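Local coordinates for interpain A (Prevotella intermedia, PDB 3BB7), which probably acts as a cysteine protease of the peptidase C10 family, present here as a proenzyme fragment with prodomain and catalytic domain, at residues L72-P77 / K295-N300; S243-G248 / D272-A277. The protein carries 1 engineered substitution. One frame throughout, in Å; residues are numbered along the deposited sequence.

Contact 1: residues L72-P77 / K295-N300; sequences LNVIKP and KIDLLN. Unlike the reference sequence in segment 72-77: Asn73 (reference Ser).
Ile75 N donates to Asp297 OD2 over 2.8 Å. The bond is nearly straight, with an N-H...O angle of 177°. It meets the carboxylate on its anti side, about 25° out of the carboxylate plane. Asp297 CG sits between the backbone N and the carbonyl carbon (chi1 51°), which turns the carboxylate to the extended segment 72-77. Its other oxygen, OD1, takes a weak bond from Leu298 N within the type I turn from Ile296 to Leu299.

A water adds a second polar link. It donates to Asn73 O and to Asp297 OD1, and it accepts from Lys295 NZ at 2.8 Å. Lys295 also makes a long salt bridge to Asp297, NZ to OD2 at 4.0 Å. Asn73 OD1 comes within 3.2 Å of Asp297 O, a close approach of two acceptors and not a bond. Asn73 ND2 bonds weakly to Asp234.

Leu72 CD1 and Leu298 CD2 form the apolar pair, at 4.0 Å. Leu298 CB makes a van der Waals contact with the carbonyl Asn73 O at 3.8 Å. Val74 CG1 lies beside the ammonium end of Lys295. Helix 49-68 adds Ile58 and Ile62 to the leucine patch. Arg229 also bonds to the carbonyls of Ile296 and Asp297.

The contact joins the loop after helix 49-68 to the turn after strand 292-294. Nearby Lys295 probably helps keep the Asp297 carboxylate charged, which may strengthen its bond to the Ile75 amide.

Contact 2: residues S243-G248 / D272-A277; sequences SELTKG and DGYNKA
Leu245 and Thr246, at the C-terminal end of helix 234-246, meet the end of strand 267-274. Leu245 comes first and makes most of the contact. Its CB lies at the edge of the Tyr274 ring, near the ring plane, 3.7 Å from CE1. Its CD1 reaches the backbone just before, 3.4 Å from Gly273 N and 3.5 Å from Asp272 C. No side chain stands on Gly273, and the leucine methyl rests against the bare peptide. Leu245 also touches Leu251 of strand 251-255.

Thr246 follows. Its OG1 is 2.9 Å from Tyr274 OH, also at the ring edge. Thr246 OG1 sits beside its own backbone N (chi1 -73°). From there it bonds to Phe242 O one turn back and to Ala83 N. Tyr274 OH bonds to Ala83 O. The Tyr274 ring also meets that of Phe242, with the planes at about 60°.

The helix then closes at Gly248 in a Schellman motif. Gly248 has positive phi (77°), and its N bonds to Leu245 O at 2.8 Å.

The contact packs a helix end against strand 267-274 of the large antiparallel sheet. The Leu245 methyl covers Gly273 N, which is buried and has no polar partner in the model. Across the two segments the polar atoms come together at the Thr246 and Tyr274 hydroxyls, both also bonded to Ala83 of the loop before helix 116-128.

How the contacts relate
Contact 2 is buried and lies within the peptidase C10 family region. Contact 1 is only partly buried and ties the loop after helix 49-68 to a turn near the end of the chain. Their chemistry differs accordingly. A carboxylate, a lysine and a water dominate contact 1, while leucine and tyrosine packing dominates contact 2. Helix 234-246 serves both: its N-terminal part touches Ile75, and its last turn forms contact 2. The two centres are about 14 Å apart. They meet at Pro77, whose CB packs 3.6 Å from Tyr274 CE2. Both lie away from the predicted active-site positions, where Ala116 replaces the nucleophile by engineering.

Contact 1: residues L72-P77 / K295-N300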
loop_
_atom_site.group_PDB
_atom_site.type_symbol
_atom_site.label_atom_id
_atom_site.label_comp_id
_atom_site.label_asym_id
_atom_site.label_seq_id
_atom_site.Cartn_x
_atom_site.Cartn_y
_atom_site.Cartn_z
ATOM N N LEU A 72 2.828 1.366 24.501
ATOM C CA LEU A 72 2.193 1.492 23.198
ATOM C C LEU A 72 0.772 0.952 23.280
ATOM O O LEU A 72 0.502 -0.020 23.989
ATOM C CB LEU A 72 2.994 0.776 22.092
ATOM C CG LEU A 72 4.347 1.401 21.741
ATOM C CD1 LEU A 72 5.198 0.412 20.941
ATOM C CD2 LEU A 72 4.166 2.725 20.946
ATOM N N ASN A 73 -0.131 1.586 22.554
ATOM C CA ASN A 73 -1.513 1.127 22.618
ATOM C C ASN A 73 -1.762 -0.108 21.761
ATOM O O ASN A 73 -1.039 -0.369 20.789
ATOM C CB ASN A 73 -2.485 2.249 22.291
ATOM C CG ASN A 73 -2.396 2.708 20.866
ATOM O OD1 ASN A 73 -2.289 1.906 19.928
ATOM N ND2 ASN A 73 -2.466 4.012 20.679
ATOM N N VAL A 74 -2.773 -0.870 22.168
ATOM C CA VAL A 74 -3.213 -2.069 21.460
ATOM C C VAL A 74 -4.722 -1.913 21.308
ATOM O O VAL A 74 -5.457 -1.823 22.304
ATOM C CB VAL A 74 -2.902 -3.339 22.267
ATOM C CG1 VAL A 74 -3.441 -4.547 21.547
ATOM C CG2 VAL A 74 -1.401 -3.472 22.450
ATOM N N ILE A 75 -5.166 -1.799 20.069
ATOM C CA ILE A 75 -6.580 -1.542 19.785
ATOM C C ILE A 75 -7.086 -2.722 18.981
ATOM O O ILE A 75 -6.518 -3.048 17.909
ATOM C CB ILE A 75 -6.738 -0.233 18.991
ATOM C CG1 ILE A 75 -6.231 0.958 19.802
ATOM C CG2 ILE A 75 -8.193 -0.017 18.594
ATOM C CD1 ILE A 75 -6.123 2.232 18.981
ATOM N N LYS A 76 -8.154 -3.346 19.475
ATOM C CA LYS A 76 -8.751 -4.534 18.856
ATOM C C LYS A 76 -10.155 -4.174 18.390
ATOM O O LYS A 76 -10.830 -3.345 19.035
ATOM C CB LYS A 76 -8.798 -5.684 19.866
ATOM C CG LYS A 76 -7.419 -6.154 20.301
ATOM C CD LYS A 76 -7.503 -7.452 21.028
ATOM C CE LYS A 76 -6.171 -7.868 21.582
ATOM N NZ LYS A 76 -6.186 -9.226 22.207
ATOM N N PRO A 77 -10.609 -4.779 17.277
ATOM C CA PRO A 77 -11.944 -4.466 16.758
ATOM C C PRO A 77 -13.030 -4.974 17.710
ATOM O O PRO A 77 -12.999 -6.150 18.116
ATOM C CB PRO A 77 -11.990 -5.238 15.434
ATOM C CG PRO A 77 -10.984 -6.358 15.599
ATOM C CD PRO A 77 -9.903 -5.760 16.434
ATOM N N LYS A 295 1.008 -4.623 12.630
ATOM C CA LYS A 295 0.430 -3.597 13.504
ATOM C C LYS A 295 0.531 -2.202 12.908
ATOM O O LYS A 295 1.599 -1.758 12.462
ATOM C CB LYS A 295 1.138 -3.629 14.860
ATOM C CG LYS A 295 0.707 -4.837 15.708
ATOM C CD LYS A 295 1.154 -4.710 17.129
ATOM C CE LYS A 295 0.403 -5.694 18.017
ATOM N NZ LYS A 295 -0.885 -5.156 18.544
ATOM N N ILE A 296 -0.589 -1.497 12.925
ATOM C CA ILE A 296 -0.585 -0.056 12.661
ATOM C C ILE A 296 -1.210 0.746 13.820
ATOM O O ILE A 296 -1.011 1.964 13.903
ATOM C CB ILE A 296 -1.242 0.371 11.329
ATOM C CG1 ILE A 296 -2.738 0.062 11.353
ATOM C CG2 ILE A 296 -0.485 -0.266 10.126
ATOM C CD1 ILE A 296 -3.544 0.779 10.252
ATOM N N ASP A 297 -1.949 0.089 14.709
ATOM C CA ASP A 297 -2.571 0.849 15.799
ATOM C C ASP A 297 -1.561 1.661 16.603
ATOM O O ASP A 297 -1.798 2.826 16.937
ATOM C CB ASP A 297 -3.411 -0.054 16.723
ATOM C CG ASP A 297 -2.667 -1.288 17.232
ATOM O OD1 ASP A 297 -1.476 -1.523 16.911
ATOM O OD2 ASP A 297 -3.302 -2.056 17.997
ATOM N N LEU A 298 -0.405 1.066 16.851
ATOM C CA LEU A 298 0.630 1.711 17.658
ATOM C C LEU A 298 1.437 2.772 16.903
ATOM O O LEU A 298 2.338 3.388 17.490
ATOM C CB LEU A 298 1.561 0.653 18.252
ATOM C CG LEU A 298 1.987 -0.549 17.417
ATOM C CD1 LEU A 298 2.602 -0.189 16.090
ATOM C CD2 LEU A 298 2.958 -1.431 18.227
ATOM N N LEU A 299 1.127 3.011 15.628
ATOM C CA LEU A 299 1.887 4.037 14.860
ATOM C C LEU A 299 1.271 5.441 15.027
ATOM O O LEU A 299 0.840 6.059 14.051
ATOM C CB LEU A 299 2.022 3.659 13.365
ATOM C CG LEU A 299 2.708 2.301 13.116
ATOM C CD1 LEU A 299 2.755 2.029 11.643
ATOM C CD2 LEU A 299 4.095 2.272 13.708
ATOM N N ASN A 300 1.221 5.942 16.267
ATOM C CA ASN A 300 0.664 7.292 16.490
ATOM C C ASN A 300 1.565 8.312 15.786
ATOM O O ASN A 300 2.781 8.219 15.884
ATOM C CB ASN A 300 0.621 7.598 17.999
ATOM C CG ASN A 300 0.018 8.955 18.314
ATOM O OD1 ASN A 300 -1.205 9.129 18.331
ATOM N ND2 ASN A 300 0.874 9.929 18.535
HETATM O O HOH W 1 -0.275 -2.554 19.274
#

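Contact 2: residues S243-G248 / D272-A277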
loop_
_atom_site.group_PDB
_atom_site.type_symbol
_atom_site.label_atom_id
_atom_site.label_comp_id
_atom_site.label_asym_id
_atom_site.label_seq_id
_atom_site.Cartn_x
_atom_site.Cartn_y
_atom_site.Cartn_z
ATOM N N SER A 243 -14.301 -0.240 10.299
ATOM C CA SER A 243 -15.585 -0.006 9.663
ATOM C C SER A 243 -15.503 -0.200 8.138
ATOM O O SER A 243 -16.408 -0.831 7.515
ATOM C CB SER A 243 -16.186 1.334 10.082
ATOM O OG SER A 243 -15.431 2.416 9.595
ATOM N N GLU A 244 -14.437 0.314 7.522
ATOM C CA GLU A 244 -14.342 0.206 6.080
ATOM C C GLU A 244 -14.121 -1.254 5.675
ATOM O O GLU A 244 -14.719 -1.746 4.733
ATOM C CB GLU A 244 -13.214 1.077 5.548
ATOM C CG GLU A 244 -13.537 2.536 5.591
ATOM C CD GLU A 244 -14.521 2.972 4.552
ATOM O OE1 GLU A 244 -14.829 2.214 3.600
ATOM O OE2 GLU A 244 -14.982 4.122 4.681
ATOM N N LEU A 245 -13.258 -1.960 6.394
ATOM C CA LEU A 245 -13.010 -3.360 6.015
ATOM C C LEU A 245 -14.207 -4.262 6.289
ATOM O O LEU A 245 -14.458 -5.208 5.524
ATOM C CB LEU A 245 -11.699 -3.888 6.646
ATOM C CG LEU A 245 -10.412 -3.565 5.818
ATOM C CD1 LEU A 245 -10.400 -4.265 4.436
ATOM C CD2 LEU A 245 -10.198 -2.093 5.632
ATOM N N THR A 246 -14.944 -3.983 7.373
ATOM C CA THR A 246 -16.189 -4.702 7.647
ATOM C C THR A 246 -17.144 -4.612 6.452
ATOM O O THR A 246 -17.923 -5.536 6.176
ATOM C CB THR A 246 -16.872 -4.086 8.873
ATOM O OG1 THR A 246 -16.145 -4.468 10.046
ATOM C CG2 THR A 246 -18.335 -4.552 9.011
ATOM N N LYS A 247 -17.149 -3.462 5.791
ATOM C CA LYS A 247 -17.967 -3.231 4.613
ATOM C C LYS A 247 -17.378 -3.820 3.327
ATOM O O LYS A 247 -17.978 -3.676 2.254
ATOM C CB LYS A 247 -18.166 -1.727 4.406
ATOM C CG LYS A 247 -18.877 -1.025 5.546
ATOM C CD LYS A 247 -18.799 0.492 5.396
ATOM C CE LYS A 247 -19.333 1.211 6.638
ATOM N NZ LYS A 247 -20.647 0.677 7.127
ATOM N N GLY A 248 -16.211 -4.453 3.422
ATOM C CA GLY A 248 -15.556 -5.053 2.252
ATOM C C GLY A 248 -14.864 -4.023 1.366
ATOM O O GLY A 248 -14.831 -4.179 0.126
ATOM N N ASP A 272 -6.188 -4.693 3.418
ATOM C CA ASP A 272 -7.257 -5.501 2.869
ATOM C C ASP A 272 -7.834 -6.512 3.839
ATOM O O ASP A 272 -8.465 -7.483 3.432
ATOM C CB ASP A 272 -6.838 -6.156 1.545
ATOM C CG ASP A 272 -5.788 -7.214 1.704
ATOM O OD1 ASP A 272 -5.618 -7.994 0.736
ATOM O OD2 ASP A 272 -5.130 -7.296 2.778
ATOM N N GLY A 273 -7.687 -6.239 5.132
ATOM C CA GLY A 273 -8.331 -7.104 6.148
ATOM C C GLY A 273 -7.793 -6.731 7.516
ATOM O O GLY A 273 -6.925 -5.846 7.647
ATOM N N TYR A 274 -8.248 -7.457 8.529
ATOM C CA TYR A 274 -7.723 -7.322 9.886
ATOM C C TYR A 274 -8.070 -8.567 10.654
ATOM O O TYR A 274 -9.000 -9.293 10.283
ATOM C CB TYR A 274 -8.271 -6.091 10.608
ATOM C CG TYR A 274 -9.779 -6.012 10.789
ATOM C CD1 TYR A 274 -10.577 -5.310 9.893
ATOM C CD2 TYR A 274 -10.406 -6.635 11.870
ATOM C CE1 TYR A 274 -11.945 -5.240 10.073
ATOM C CE2 TYR A 274 -11.774 -6.565 12.052
ATOM C CZ TYR A 274 -12.534 -5.838 11.161
ATOM O OH TYR A 274 -13.890 -5.755 11.335
ATOM N N ASN A 275 -7.295 -8.825 11.703
ATOM C CA ASN A 275 -7.572 -9.991 12.538
ATOM C C ASN A 275 -8.184 -9.573 13.873
ATOM O O ASN A 275 -8.383 -8.372 14.139
ATOM C CB ASN A 275 -6.346 -10.935 12.667
ATOM C CG ASN A 275 -5.201 -10.371 13.495
ATOM O OD1 ASN A 275 -5.332 -9.362 14.185
ATOM N ND2 ASN A 275 -4.035 -11.037 13.411
ATOM N N LYS A 276 -8.510 -10.560 14.708
ATOM C CA LYS A 276 -9.156 -10.277 15.980
ATOM C C LYS A 276 -8.312 -9.447 16.937
ATOM O O LYS A 276 -8.849 -8.744 17.782
ATOM C CB LYS A 276 -9.558 -11.588 16.647
ATOM C CG LYS A 276 -10.616 -12.292 15.890
ATOM C CD LYS A 276 -11.017 -13.532 16.665
ATOM C CE LYS A 276 -12.171 -14.247 16.011
ATOM N NZ LYS A 276 -12.369 -15.596 16.678
ATOM N N ALA A 277 -6.985 -9.543 16.814
ATOM C CA ALA A 277 -6.096 -8.785 17.643
ATOM C C ALA A 277 -5.773 -7.401 17.067
ATOM O O ALA A 277 -4.968 -6.666 17.637
ATOM C CB ALA A 277 -4.834 -9.583 17.849
#